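Local coordinates for proline iminopeptidase-related protein (Thermus thermophilus, PDB 2YYS) that is of unestablished function but belongs to the S33 peptidase family of alpha/beta hydrolases and may act as a peptidase, at residues P212-E217 with S241-P246. Numbering follows the deposited sequence.
Sequences PYLTPE and SRLRAP
Pro216 lies against the C-terminal end of helix 236-243, where its ring meets both backbone and side chain. Its CD sits 3.5 Å from Arg242 O, a carbonyl to which proline nitrogen has no hydrogen to offer, while its CG rests over one face of the Arg244 guanidinium, 3.6 Å from NE and displaced toward the rim of the group. Arg244 gets there because its chain runs extended from CG to NE, so that its CD also lies against the ring, 3.9 Å from Pro216 CB, as the two side chains cross at a slant. Positive phi (56°), together with the bonds Ala245 N to Ala240 O and, weakly, Arg244 N to Ser241 O, marks it as the C' residue of a Schellman motif. The turn leaves Leu243 O available to the loop: Glu217 N donates to it at 3.2 Å, nearly straight (167°) but tilted from the carbonyl plane. Pro216 CA adds a CH...O contact to the same oxygen, and a water bridges Leu243 O and Glu217 O, though it has more acceptors in reach than protons to give. On the buried side, Leu214 CD2 meets Leu243 CD2 at 4.0 Å, and the latter methyl also packs against Thr215 O. Leu214 crosses Arg242 at about a right angle, CB against CB at 3.8 Å. With CG anti to its carbonyl carbon (chi1 -67°), Arg242 extends past Leu214, and its NH1 reaches a water in the guanidinium plane that donates to Leu214 O; NE forms a salt bridge with Glu238, one turn back. The Glu217 carboxylate leads away to a salt bridge with Arg219. Both leucines touch Leu110 of helix 105-115, and Leu243 also touches Leu221, joining the loop before strand 221-226 to the crossover helix of the beta-alpha-beta unit that ends at edge strand 247-250 of the alpha/beta-hydrolase sheet.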
ATOM      1  N   PRO A 212      11.029   2.204  14.065  1.00 21.37           N
ATOM      2  CA  PRO A 212      12.439   2.532  14.364  1.00 21.74           C
ATOM      3  C   PRO A 212      13.343   2.584  13.131  1.00 21.59           C
ATOM      4  O   PRO A 212      14.403   3.188  13.187  1.00 21.49           O
ATOM      5  CB  PRO A 212      12.894   1.400  15.308  1.00 21.96           C
ATOM      6  CG  PRO A 212      11.655   0.728  15.771  1.00 22.46           C
ATOM      7  CD  PRO A 212      10.632   0.923  14.676  1.00 21.91           C
ATOM      8  N   TYR A 213      12.917   1.969  12.034  1.00 21.88           N
ATOM      9  CA  TYR A 213      13.707   1.921  10.810  1.00 22.27           C
ATOM     10  C   TYR A 213      13.471   3.147   9.932  1.00 21.39           C
ATOM     11  O   TYR A 213      14.181   3.353   8.950  1.00 21.12           O
ATOM     12  CB  TYR A 213      13.445   0.595  10.076  1.00 23.17           C
ATOM     13  CG  TYR A 213      13.608  -0.594  11.019  1.00 27.15           C
ATOM     14  CD1 TYR A 213      14.852  -0.903  11.576  1.00 31.77           C
ATOM     15  CD2 TYR A 213      12.514  -1.377  11.399  1.00 31.43           C
ATOM     16  CE1 TYR A 213      15.009  -1.982  12.472  1.00 33.81           C
ATOM     17  CE2 TYR A 213      12.660  -2.458  12.295  1.00 33.34           C
ATOM     18  CZ  TYR A 213      13.915  -2.751  12.827  1.00 35.03           C
ATOM     19  OH  TYR A 213      14.081  -3.805  13.712  1.00 36.47           O
ATOM     20  N   LEU A 214      12.508   3.984  10.316  1.00 20.52           N
ATOM     21  CA  LEU A 214      12.251   5.248   9.624  1.00 20.03           C
ATOM     22  C   LEU A 214      13.281   6.326  10.000  1.00 20.35           C
ATOM     23  O   LEU A 214      13.353   6.755  11.152  1.00 19.82           O
ATOM     24  CB  LEU A 214      10.862   5.770   9.971  1.00 19.84           C
ATOM     25  CG  LEU A 214       9.677   4.837   9.750  1.00 19.55           C
ATOM     26  CD1 LEU A 214       8.432   5.480  10.367  1.00 20.01           C
ATOM     27  CD2 LEU A 214       9.489   4.547   8.267  1.00 19.46           C
ATOM     28  N   THR A 215      14.062   6.764   9.021  1.00 20.25           N
ATOM     29  CA  THR A 215      15.007   7.858   9.208  1.00 20.78           C
ATOM     30  C   THR A 215      14.926   8.799   8.005  1.00 20.82           C
ATOM     31  O   THR A 215      14.331   8.439   6.987  1.00 20.44           O
ATOM     32  CB  THR A 215      16.452   7.319   9.344  1.00 20.73           C
ATOM     33  OG1 THR A 215      16.810   6.628   8.153  1.00 20.31           O
ATOM     34  CG2 THR A 215      16.569   6.260  10.437  1.00 21.30           C
ATOM     35  N   PRO A 216      15.495  10.003   8.117  1.00 20.92           N
ATOM     36  CA  PRO A 216      15.379  10.992   7.040  1.00 21.11           C
ATOM     37  C   PRO A 216      15.832  10.471   5.683  1.00 21.67           C
ATOM     38  O   PRO A 216      16.896   9.876   5.538  1.00 21.58           O
ATOM     39  CB  PRO A 216      16.232  12.157   7.542  1.00 20.95           C
ATOM     40  CG  PRO A 216      16.114  12.050   9.035  1.00 20.57           C
ATOM     41  CD  PRO A 216      16.216  10.559   9.275  1.00 21.27           C
ATOM     42  N   GLU A 217      14.973  10.669   4.694  1.00 22.23           N
ATOM     43  CA  GLU A 217      15.209  10.183   3.347  1.00 22.27           C
ATOM     44  C   GLU A 217      15.551  11.357   2.442  1.00 22.30           C
ATOM     45  O   GLU A 217      14.764  12.308   2.291  1.00 21.79           O
ATOM     46  CB  GLU A 217      13.961   9.451   2.820  1.00 22.33           C
ATOM     47  CG  GLU A 217      14.076   8.960   1.378  1.00 23.09           C
ATOM     48  CD  GLU A 217      15.314   8.131   1.142  1.00 24.00           C
ATOM     49  OE1 GLU A 217      15.420   7.059   1.752  1.00 25.71           O
ATOM     50  OE2 GLU A 217      16.203   8.559   0.373  1.00 24.24           O
ATOM     51  N   SER A 241       7.194  12.616   9.962  1.00 19.97           N
ATOM     52  CA  SER A 241       8.170  13.409  10.709  1.00 20.61           C
ATOM     53  C   SER A 241       9.528  12.679  10.809  1.00 19.79           C
ATOM     54  O   SER A 241      10.578  13.289  10.666  1.00 19.31           O
ATOM     55  CB  SER A 241       7.590  13.844  12.067  1.00 20.84           C
ATOM     56  OG  SER A 241       8.072  13.038  13.107  1.00 24.72           O
ATOM     57  N   ARG A 242       9.506  11.361  10.958  1.00 19.45           N
ATOM     58  CA  ARG A 242      10.747  10.576  11.001  1.00 19.26           C
ATOM     59  C   ARG A 242      11.457  10.515   9.636  1.00 19.35           C
ATOM     60  O   ARG A 242      12.688  10.561   9.570  1.00 19.30           O
ATOM     61  CB  ARG A 242      10.468   9.174  11.554  1.00 19.15           C
ATOM     62  CG  ARG A 242      10.070   9.198  13.013  1.00 18.89           C
ATOM     63  CD  ARG A 242       9.217   8.040  13.466  1.00 18.86           C
ATOM     64  NE  ARG A 242       8.842   8.245  14.855  1.00 20.13           N
ATOM     65  CZ  ARG A 242       9.624   8.006  15.907  1.00 21.84           C
ATOM     66  NH1 ARG A 242      10.838   7.498  15.748  1.00 22.05           N
ATOM     67  NH2 ARG A 242       9.179   8.255  17.130  1.00 21.64           N
ATOM     68  N   LEU A 243      10.674  10.455   8.556  1.00 18.86           N
ATOM     69  CA  LEU A 243      11.201  10.433   7.192  1.00 18.88           C
ATOM     70  C   LEU A 243      11.544  11.832   6.682  1.00 18.78           C
ATOM     71  O   LEU A 243      12.246  11.974   5.683  1.00 18.65           O
ATOM     72  CB  LEU A 243      10.179   9.796   6.240  1.00 18.55           C
ATOM     73  CG  LEU A 243       9.851   8.324   6.444  1.00 18.36           C
ATOM     74  CD1 LEU A 243       8.676   7.928   5.564  1.00 19.19           C
ATOM     75  CD2 LEU A 243      11.072   7.466   6.122  1.00 19.55           C
ATOM     76  N   ARG A 244      11.061  12.844   7.398  1.00 18.88           N
ATOM     77  CA  ARG A 244      11.129  14.242   6.996  1.00 19.25           C
ATOM     78  C   ARG A 244      10.489  14.416   5.626  1.00 19.36           C
ATOM     79  O   ARG A 244      11.033  15.043   4.754  1.00 18.66           O
ATOM     80  CB  ARG A 244      12.565  14.784   7.048  1.00 19.26           C
ATOM     81  CG  ARG A 244      13.080  14.891   8.475  1.00 19.68           C
ATOM     82  CD  ARG A 244      14.482  15.443   8.634  1.00 19.15           C
ATOM     83  NE  ARG A 244      14.889  15.311  10.028  1.00 20.00           N
ATOM     84  CZ  ARG A 244      16.055  15.686  10.530  1.00 20.02           C
ATOM     85  NH1 ARG A 244      16.276  15.517  11.827  1.00 20.55           N
ATOM     86  NH2 ARG A 244      17.002  16.205   9.758  1.00 19.71           N
ATOM     87  N   ALA A 245       9.311  13.826   5.477  1.00 19.97           N
ATOM     88  CA  ALA A 245       8.528  13.907   4.258  1.00 19.99           C
ATOM     89  C   ALA A 245       7.335  14.837   4.465  1.00 19.62           C
ATOM     90  O   ALA A 245       6.690  14.795   5.502  1.00 19.33           O
ATOM     91  CB  ALA A 245       8.029  12.529   3.907  1.00 20.36           C
ATOM     92  N   PRO A 246       7.012  15.662   3.481  1.00 19.67           N
ATOM     93  CA  PRO A 246       5.746  16.389   3.543  1.00 19.49           C
ATOM     94  C   PRO A 246       4.563  15.423   3.698  1.00 19.33           C
ATOM     95  O   PRO A 246       4.560  14.301   3.169  1.00 18.05           O
ATOM     96  CB  PRO A 246       5.696  17.133   2.211  1.00 19.83           C
ATOM     97  CG  PRO A 246       7.140  17.227   1.776  1.00 20.43           C
ATOM     98  CD  PRO A 246       7.794  15.991   2.277  1.00 19.49           C
TER
HETATM   99  O   HOH W   1      12.085   6.161  13.644  1.00 18.83           O
HETATM  100  O   HOH W   2      11.958  12.507   2.829  1.00 35.71           O